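Local coordinates for protein diaminopimelate decarboxylase (Psychromonas ingrahamii, PDB 4XG1) that probably catalyses the pyridoxal-phosphate-dependent decarboxylation of meso-diaminopimelate to L-lysine, the last step of lysine biosynthesis, and works as a homodimer, at residues B[239-244]-B[249-254]; B[201-206]-B[275-280]; B[381-386]-B[405-410]. All blocks are in the same frame, centred on the assembly; numbering follows the deposited sequence.

Interaction 1. Residues B[239-244]-B[249-254]; sequences GGLGVP and TPPEPA. With LLP ((2S)-2-amino-6-[[3-hydroxy-2-methyl-5-(phosphonooxymethyl)pyridin-4-yl]methylideneamino]hexanoic acid), chain T.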
# COMPACT_ATOMS: atom_id res chain seq x y z
N GLY B 239 -17.34 4.94 12.73
CA GLY B 239 -17.81 5.07 11.35
C GLY B 239 -18.39 3.73 10.96
O GLY B 239 -18.95 3.03 11.81
N GLY B 240 -18.24 3.37 9.69
CA GLY B 240 -18.60 2.05 9.23
C GLY B 240 -19.77 2.01 8.27
O GLY B 240 -20.07 0.97 7.69
N LEU B 241 -20.46 3.12 8.12
CA LEU B 241 -21.59 3.14 7.23
C LEU B 241 -21.08 2.96 5.79
O LEU B 241 -20.17 3.69 5.33
CB LEU B 241 -22.37 4.45 7.37
CG LEU B 241 -23.59 4.59 6.43
CD1 LEU B 241 -24.63 3.52 6.71
CD2 LEU B 241 -24.21 5.97 6.57
N GLY B 242 -21.68 2.00 5.09
CA GLY B 242 -21.22 1.62 3.79
C GLY B 242 -21.73 2.48 2.65
O GLY B 242 -22.52 3.39 2.88
N VAL B 243 -21.23 2.23 1.44
CA VAL B 243 -21.64 2.97 0.28
C VAL B 243 -21.92 2.03 -0.87
O VAL B 243 -21.48 0.87 -0.83
CB VAL B 243 -20.59 4.01 -0.18
CG1 VAL B 243 -20.33 5.03 0.90
CG2 VAL B 243 -19.29 3.34 -0.63
N PRO B 244 -22.61 2.52 -1.90
CA PRO B 244 -22.80 1.74 -3.14
C PRO B 244 -21.58 1.77 -4.05
O PRO B 244 -21.22 2.84 -4.57
CB PRO B 244 -23.99 2.45 -3.83
CG PRO B 244 -23.96 3.86 -3.32
CD PRO B 244 -23.45 3.75 -1.89
N THR B 249 -27.11 -1.38 -1.38
CA THR B 249 -28.05 -0.32 -1.02
C THR B 249 -27.94 -0.07 0.46
O THR B 249 -28.85 -0.43 1.22
CB THR B 249 -29.50 -0.73 -1.34
OG1 THR B 249 -29.79 -1.98 -0.71
CG2 THR B 249 -29.73 -0.86 -2.86
N PRO B 250 -26.83 0.51 0.91
CA PRO B 250 -26.75 0.83 2.30
C PRO B 250 -27.68 1.98 2.64
O PRO B 250 -28.11 2.71 1.77
CB PRO B 250 -25.30 1.29 2.48
CG PRO B 250 -24.90 1.78 1.15
CD PRO B 250 -25.60 0.87 0.19
N PRO B 251 -28.00 2.12 3.92
CA PRO B 251 -28.72 3.28 4.37
C PRO B 251 -27.93 4.51 3.99
O PRO B 251 -26.73 4.55 4.22
CB PRO B 251 -28.72 3.13 5.90
CG PRO B 251 -28.41 1.70 6.17
CD PRO B 251 -27.60 1.23 5.03
N GLU B 252 -28.61 5.53 3.50
CA GLU B 252 -27.96 6.81 3.35
C GLU B 252 -27.79 7.47 4.69
O GLU B 252 -28.50 7.14 5.63
CB GLU B 252 -28.71 7.67 2.35
CG GLU B 252 -28.29 7.31 0.93
CD GLU B 252 -29.34 7.65 -0.09
OE1 GLU B 252 -30.13 8.60 0.18
OE2 GLU B 252 -29.39 6.96 -1.14
N PRO B 253 -26.81 8.38 4.81
CA PRO B 253 -26.46 8.99 6.08
C PRO B 253 -27.64 9.54 6.88
O PRO B 253 -27.73 9.31 8.09
CB PRO B 253 -25.54 10.13 5.70
CG PRO B 253 -25.05 9.83 4.35
CD PRO B 253 -25.90 8.78 3.72
N ALA B 254 -28.54 10.27 6.20
CA ALA B 254 -29.77 10.79 6.82
C ALA B 254 -30.54 9.70 7.58
O ALA B 254 -30.78 9.84 8.77
CB ALA B 254 -30.66 11.41 5.76
N1 LLP T . -13.16 5.07 13.12
C2 LLP T . -12.27 4.09 13.35
C2' LLP T . -11.78 3.87 14.76
C3 LLP T . -11.80 3.30 12.20
O3 LLP T . -10.93 2.28 12.39
C4 LLP T . -12.33 3.58 10.86
C4' LLP T . -11.94 2.80 9.64
C5 LLP T . -13.31 4.68 10.73
C6 LLP T . -13.65 5.38 11.88
C5' LLP T . -13.91 5.08 9.42
OP4 LLP T . -14.62 4.08 8.82
P LLP T . -15.43 4.26 7.45
OP1 LLP T . -14.44 4.96 6.53
OP2 LLP T . -15.96 2.86 7.04
OP3 LLP T . -16.74 5.01 7.77
N LLP T . -8.79 0.23 3.76
CA LLP T . -10.21 -0.29 3.88
CB LLP T . -11.03 0.56 4.84
CG LLP T . -11.12 0.06 6.27
CD LLP T . -10.83 1.14 7.29
CE LLP T . -11.15 0.64 8.71
NZ LLP T . -11.13 1.62 9.82
C LLP T . -10.88 -0.18 2.53
O LLP T . -10.33 0.35 1.58
OXT LLP T . -12.00 -0.61 2.33
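Phosphate oxygen OP3 of LLP accepts the N-H of Gly240, with N and OP3 2.9 Å apart and the bond nearly straight at 166°, and the next residue, Leu241, packs on Pro251 and Pro253. CA of Gly239 also comes near, 3.7 Å from OP3. The chain then leaves the phosphate, and its hold on 249-254 is apolar. The fork of Leu241 straddles the carbonyl of Pro251: CD1 comes within 3.4 Å of Pro251 O, while CD2 reaches on to Pro253 CA at 3.8 Å. CG anti to the backbone N (chi1 178°) carries the fork that far. This is the glycine-rich loop following strand 234-236 of the TIM barrel, a phosphate-binding loop at the C-terminal end of the barrel strands, and 249-254 brings the chain into helix 253-262, with Glu252 at its N-cap position. Farther along, the CB-CG side of the Pro250 ring packs on the backbone of Gly242, CG lying 3.4 Å from Gly242 O. Its CG also meets Pro244 CD at 3.9 Å, the two rings crossing at about a right angle. Phe45 of helix 35-49 touches both Leu241 and Pro253.

Interaction 2. Residues B[201-206]-B[275-280]; sequences IGSQLT and PGRAIM. With LLP ((2S)-2-amino-6-[[3-hydroxy-2-methyl-5-(phosphonooxymethyl)pyridin-4-yl]methylideneamino]hexanoic acid), chain T.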
# COMPACT_ATOMS: atom_id res chain seq x y z
N ILE B 201 -17.51 -0.68 14.83
CA ILE B 201 -17.95 -2.06 14.71
C ILE B 201 -17.57 -2.75 13.39
O ILE B 201 -17.60 -3.98 13.29
CB ILE B 201 -19.47 -2.22 14.90
CG1 ILE B 201 -20.26 -1.29 13.98
CG2 ILE B 201 -19.82 -1.88 16.32
CD1 ILE B 201 -21.71 -1.70 13.83
N GLY B 202 -17.17 -1.94 12.40
CA GLY B 202 -16.63 -2.43 11.17
C GLY B 202 -16.72 -1.37 10.11
O GLY B 202 -17.01 -0.22 10.40
N SER B 203 -16.52 -1.78 8.86
CA SER B 203 -16.57 -0.84 7.74
C SER B 203 -17.33 -1.43 6.59
O SER B 203 -17.52 -2.64 6.51
CB SER B 203 -15.16 -0.45 7.31
OG SER B 203 -15.17 0.70 6.49
N GLN B 204 -17.79 -0.56 5.71
CA GLN B 204 -18.68 -0.96 4.59
C GLN B 204 -19.86 -1.81 5.09
O GLN B 204 -20.14 -2.87 4.54
CB GLN B 204 -17.84 -1.68 3.51
CG GLN B 204 -18.53 -2.02 2.20
CD GLN B 204 -19.27 -0.82 1.58
OE1 GLN B 204 -19.00 0.33 1.91
NE2 GLN B 204 -20.16 -1.11 0.63
N LEU B 205 -20.52 -1.36 6.16
CA LEU B 205 -21.71 -2.04 6.63
C LEU B 205 -22.92 -1.49 5.88
O LEU B 205 -23.04 -0.29 5.69
CB LEU B 205 -21.89 -1.86 8.14
CG LEU B 205 -20.69 -2.33 8.97
CD1 LEU B 205 -20.98 -2.25 10.44
CD2 LEU B 205 -20.29 -3.76 8.60
N THR B 206 -23.79 -2.39 5.42
CA THR B 206 -24.92 -2.03 4.53
C THR B 206 -26.31 -2.13 5.18
O THR B 206 -27.31 -2.08 4.48
CB THR B 206 -24.90 -2.88 3.25
OG1 THR B 206 -24.91 -4.26 3.60
CG2 THR B 206 -23.61 -2.60 2.39
N PRO B 275 -17.48 9.12 10.50
CA PRO B 275 -17.55 8.55 9.18
C PRO B 275 -16.32 8.90 8.29
O PRO B 275 -15.82 10.01 8.33
CB PRO B 275 -18.82 9.19 8.60
CG PRO B 275 -18.87 10.52 9.26
CD PRO B 275 -18.41 10.25 10.65
N GLY B 276 -15.94 7.97 7.41
CA GLY B 276 -14.92 8.23 6.39
C GLY B 276 -15.41 7.94 4.99
O GLY B 276 -15.72 8.85 4.22
N ARG B 277 -15.54 6.65 4.71
CA ARG B 277 -16.04 6.19 3.41
C ARG B 277 -17.32 6.88 2.95
O ARG B 277 -17.43 7.29 1.81
CB ARG B 277 -16.25 4.69 3.46
CG ARG B 277 -16.56 4.04 2.13
CD ARG B 277 -16.97 2.58 2.24
NE ARG B 277 -16.23 1.80 3.21
CZ ARG B 277 -15.11 1.12 3.00
NH1 ARG B 277 -14.49 1.09 1.84
NH2 ARG B 277 -14.57 0.48 4.03
N ALA B 278 -18.31 6.99 3.83
CA ALA B 278 -19.62 7.50 3.47
C ALA B 278 -19.53 8.94 3.01
O ALA B 278 -20.28 9.38 2.13
CB ALA B 278 -20.57 7.40 4.63
N ILE B 279 -18.55 9.66 3.53
CA ILE B 279 -18.31 11.02 3.05
C ILE B 279 -17.52 11.06 1.75
O ILE B 279 -17.86 11.80 0.85
CB ILE B 279 -17.65 11.89 4.11
CG1 ILE B 279 -18.65 12.10 5.24
CG2 ILE B 279 -17.22 13.23 3.53
CD1 ILE B 279 -18.05 12.78 6.44
N MET B 280 -16.46 10.28 1.64
CA MET B 280 -15.49 10.49 0.52
C MET B 280 -15.56 9.53 -0.63
O MET B 280 -15.14 9.89 -1.73
CB MET B 280 -14.08 10.46 1.07
CG MET B 280 -13.73 11.64 1.96
SD MET B 280 -13.79 13.22 1.13
CE MET B 280 -12.92 12.92 -0.41
N1 LLP T . -13.16 5.07 13.12
C2 LLP T . -12.27 4.09 13.35
C2' LLP T . -11.78 3.87 14.76
C3 LLP T . -11.80 3.30 12.20
O3 LLP T . -10.93 2.28 12.39
C4 LLP T . -12.33 3.58 10.86
C4' LLP T . -11.94 2.80 9.64
C5 LLP T . -13.31 4.68 10.73
C6 LLP T . -13.65 5.38 11.88
C5' LLP T . -13.91 5.08 9.42
OP4 LLP T . -14.62 4.08 8.82
P LLP T . -15.43 4.26 7.45
OP1 LLP T . -14.44 4.96 6.53
OP2 LLP T . -15.96 2.86 7.04
OP3 LLP T . -16.74 5.01 7.77
N LLP T . -8.79 0.23 3.76
CA LLP T . -10.21 -0.29 3.88
CB LLP T . -11.03 0.56 4.84
CG LLP T . -11.12 0.06 6.27
CD LLP T . -10.83 1.14 7.29
CE LLP T . -11.15 0.64 8.71
NZ LLP T . -11.13 1.62 9.82
C LLP T . -10.88 -0.18 2.53
O LLP T . -10.33 0.35 1.58
OXT LLP T . -12.00 -0.61 2.33
O HOH W 1 -17.77 2.06 5.53
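Arg277 reaches across to Ser203 and Gln204, and its side chain is best followed outward from the backbone. CB lies beside the phosphate of LLP, 3.6 Å from OP1. CG stands anti to the backbone N (chi1 -171°), and the chain runs straight until it bends at chi3 (-39°), which turns the guanidinium back toward phosphate oxygen OP2 and the LLP carboxylate. On the way CD comes within 3.0 Å of Gln204 OE1. NE gives its hydrogen to a water 2.8 Å off; that water also accepts the backbone N-H of Gln204 and donates to OP2, so it knits both segments to the phosphate. Both segments lie at the C-terminal end of the TIM barrel strands, where this family seats its cofactor: 201-206 is a loop after strand 192-198, while the other segment follows strand 270-273 and enters the short helix 277-280. Gly276 is at the N-cap position of that helix, and two N-H groups there, Gly276 N to OP3 (3.1 Å) and Arg277 N to OP1 (2.7 Å), point at the phosphate, whose charge the helix end probably helps to balance. At the tip, NH2 donates to Ser203 OG at 2.5 Å, almost in the guanidinium plane; the same hydroxyl donates to OP2 in a contact so short that its length is doubtful. NH1 and NH2 both donate to one carboxylate oxygen, OXT, NH1 at 3.1 Å and NH2 rather longer. Gln204 CB sits over one guanidinium face, 3.6 Å above the plane and toward the rim, while the Gln204 amide stands at 76° to it, its NE2 bound to Val243 O. NH1 also bonds Tyr245 OH, and Arg313 draws close to it where both arginines serve the LLP pocket.

Interaction 3. Residues B[381-386]-B[405-410]; sequences SSNYNS and EREELK. With LLP ((2S)-2-amino-6-[[3-hydroxy-2-methyl-5-(phosphonooxymethyl)pyridin-4-yl]methylideneamino]hexanoic acid), chain L.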
# COMPACT_ATOMS: atom_id res chain seq x y z
N SER B 381 -1.89 4.57 -1.38
CA SER B 381 -1.02 4.51 -2.52
C SER B 381 0.42 4.46 -2.15
O SER B 381 0.82 4.89 -1.06
CB SER B 381 -1.21 5.69 -3.43
OG SER B 381 -0.79 6.87 -2.76
N SER B 382 1.21 3.91 -3.06
CA SER B 382 2.63 3.70 -2.83
C SER B 382 3.40 4.01 -4.08
O SER B 382 2.81 4.46 -5.06
CB SER B 382 2.90 2.26 -2.43
OG SER B 382 2.81 1.40 -3.56
N ASN B 383 4.70 3.76 -4.02
CA ASN B 383 5.61 3.95 -5.15
C ASN B 383 6.13 2.65 -5.77
O ASN B 383 7.13 2.66 -6.43
CB ASN B 383 6.82 4.78 -4.71
CG ASN B 383 6.43 6.15 -4.26
OD1 ASN B 383 6.61 6.49 -3.09
ND2 ASN B 383 5.89 6.98 -5.18
N TYR B 384 5.43 1.54 -5.57
CA TYR B 384 5.91 0.26 -6.05
C TYR B 384 6.23 0.31 -7.55
O TYR B 384 5.56 1.01 -8.30
CB TYR B 384 4.87 -0.79 -5.70
CG TYR B 384 5.22 -2.23 -6.03
CD1 TYR B 384 6.50 -2.75 -5.81
CD2 TYR B 384 4.25 -3.06 -6.55
CE1 TYR B 384 6.79 -4.07 -6.10
CE2 TYR B 384 4.53 -4.37 -6.85
CZ TYR B 384 5.81 -4.88 -6.61
OH TYR B 384 6.05 -6.19 -6.95
N ASN B 385 7.30 -0.36 -7.96
CA ASN B 385 7.88 -0.25 -9.33
C ASN B 385 8.41 1.15 -9.60
O ASN B 385 8.57 1.54 -10.74
CB ASN B 385 6.87 -0.62 -10.40
CG ASN B 385 6.62 -2.12 -10.53
OD1 ASN B 385 6.01 -2.56 -11.51
ND2 ASN B 385 7.01 -2.89 -9.51
N SER B 386 8.69 1.92 -8.55
CA SER B 386 9.23 3.24 -8.67
C SER B 386 8.38 4.08 -9.59
O SER B 386 8.89 4.78 -10.46
CB SER B 386 10.69 3.21 -9.15
OG SER B 386 11.53 2.67 -8.12
N GLU B 405 0.34 17.73 -6.07
CA GLU B 405 1.13 17.63 -7.27
C GLU B 405 1.61 16.20 -7.48
O GLU B 405 2.02 15.50 -6.51
CB GLU B 405 2.32 18.54 -7.18
CG GLU B 405 1.98 20.02 -7.22
CD GLU B 405 3.06 20.86 -6.50
OE1 GLU B 405 4.22 20.37 -6.28
OE2 GLU B 405 2.76 22.01 -6.11
N ARG B 406 1.58 15.78 -8.75
CA ARG B 406 2.23 14.55 -9.13
C ARG B 406 3.67 14.54 -8.56
O ARG B 406 4.40 15.54 -8.66
CB ARG B 406 2.26 14.43 -10.66
CG ARG B 406 2.69 13.06 -11.12
CD ARG B 406 2.66 12.88 -12.61
NE ARG B 406 1.39 13.34 -13.13
CZ ARG B 406 0.27 12.63 -13.11
NH1 ARG B 406 0.22 11.40 -12.58
NH2 ARG B 406 -0.80 13.13 -13.66
N GLU B 407 4.10 13.43 -7.99
CA GLU B 407 5.52 13.34 -7.59
C GLU B 407 6.44 13.35 -8.81
O GLU B 407 6.08 12.88 -9.88
CB GLU B 407 5.77 12.07 -6.81
CG GLU B 407 5.03 12.06 -5.51
CD GLU B 407 5.11 10.74 -4.79
OE1 GLU B 407 5.44 9.68 -5.39
OE2 GLU B 407 4.86 10.78 -3.55
N GLU B 408 7.62 13.93 -8.65
CA GLU B 408 8.66 13.89 -9.66
C GLU B 408 9.59 12.69 -9.35
O GLU B 408 9.72 12.27 -8.21
CB GLU B 408 9.52 15.15 -9.64
CG GLU B 408 8.77 16.45 -9.82
CD GLU B 408 8.32 16.67 -11.25
OE1 GLU B 408 9.05 16.41 -12.25
OE2 GLU B 408 7.19 17.16 -11.40
N LEU B 409 10.23 12.17 -10.39
CA LEU B 409 11.11 11.04 -10.27
C LEU B 409 12.18 11.24 -9.21
O LEU B 409 12.40 10.36 -8.40
CB LEU B 409 11.81 10.72 -11.59
CG LEU B 409 10.98 10.24 -12.75
CD1 LEU B 409 11.89 10.11 -13.98
CD2 LEU B 409 10.33 8.91 -12.45
N LYS B 410 12.80 12.41 -9.17
CA LYS B 410 13.85 12.67 -8.18
C LYS B 410 13.36 12.66 -6.72
O LYS B 410 14.17 12.54 -5.80
CB LYS B 410 14.61 13.95 -8.51
CG LYS B 410 13.78 15.23 -8.36
CD LYS B 410 14.40 16.48 -8.90
CE LYS B 410 14.53 16.40 -10.40
NZ LYS B 410 13.42 17.18 -11.01
N1 LLP L . 11.62 -10.46 -13.64
C2 LLP L . 10.45 -10.09 -14.19
C2' LLP L . 10.36 -9.70 -15.62
C3 LLP L . 9.22 -10.00 -13.40
O3 LLP L . 7.98 -9.64 -13.89
C4 LLP L . 9.27 -10.34 -12.02
C4' LLP L . 7.92 -10.27 -11.38
C5 LLP L . 10.57 -10.78 -11.50
C6 LLP L . 11.69 -10.80 -12.33
C5' LLP L . 10.62 -11.17 -10.07
OP4 LLP L . 11.78 -11.91 -9.78
P LLP L . 11.83 -12.76 -8.44
OP1 LLP L . 10.57 -13.58 -8.51
OP2 LLP L . 13.13 -13.47 -8.71
OP3 LLP L . 12.15 -11.82 -7.32
N LLP L . 5.60 -8.64 -4.97
CA LLP L . 5.45 -10.11 -5.02
CB LLP L . 6.41 -10.84 -5.93
CG LLP L . 7.01 -10.05 -7.05
CD LLP L . 6.03 -9.87 -8.16
CE LLP L . 6.46 -10.57 -9.44
NZ LLP L . 7.75 -10.18 -9.98
C LLP L . 5.79 -10.65 -3.67
O LLP L . 5.81 -11.87 -3.50
OXT LLP L . 6.09 -9.92 -2.72
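The amide of Asn383 and the carboxylate of Glu407 meet nearly coplanar, their planes only 27° apart, although the two side chains cross at a slant. ND2 of Asn383 donates to OE1 of Glu407 at 2.7 Å, with an N-H...O angle of 149°. The bond uses the syn lone pair of OE1, on the side of the other carboxylate oxygen, and that acceptor lies 11° out of the amide plane. Both chains set out with CG anti to the carbonyl carbon; beyond CG, Glu407 is extended, which delivers its carboxylate to the amide although the two CA atoms stay 9.7 Å apart. Each group has further partners: ND2 also reaches Arg387 O, and OE2 of Glu407 forms a salt bridge with Arg389, while Asn383 OD1 accepts from Arg389 of the second subunit. Next along the chain, Tyr384 takes a different first torsion, CG anti to its own N, with its OH 3.2 Å from the amino N of LLP and bonded to Glu349. ND2 of Asn385 lies over the centre of that ring, 3.5 Å above its plane. Tyr384 thus brings a residue of this subunit to an active site whose Arg277 and Arg313 come from the second subunit, a shared arrangement seen in fold type III decarboxylases. The contact itself joins two loops beside the dimer interface: 381-386 runs between strands 367-371 and 391-396, and the loop 405-410 follows strand 399-404, the hairpin partner of 391-396.

Overall arrangement
Interactions 1 and 2 form one site: their centres are 6 Å apart, and both reach the phosphate of the same LLP. They also interlock directly, with Gly242 N 2.7 Å from Leu205 O, a probable hydrogen bond, so the glycine-rich loop and the loop 201-206 brace each other beside the phosphate. Interaction 3 stands apart: its centre is about 33 Å from that of interaction 1 and 28 Å from that of interaction 2, and its nearest atoms are about 17 Å and 13 Å away. It borders the other LLP of the dimer, so one chain serves both active sites, holding the phosphate in one and reaching the amino end in the other.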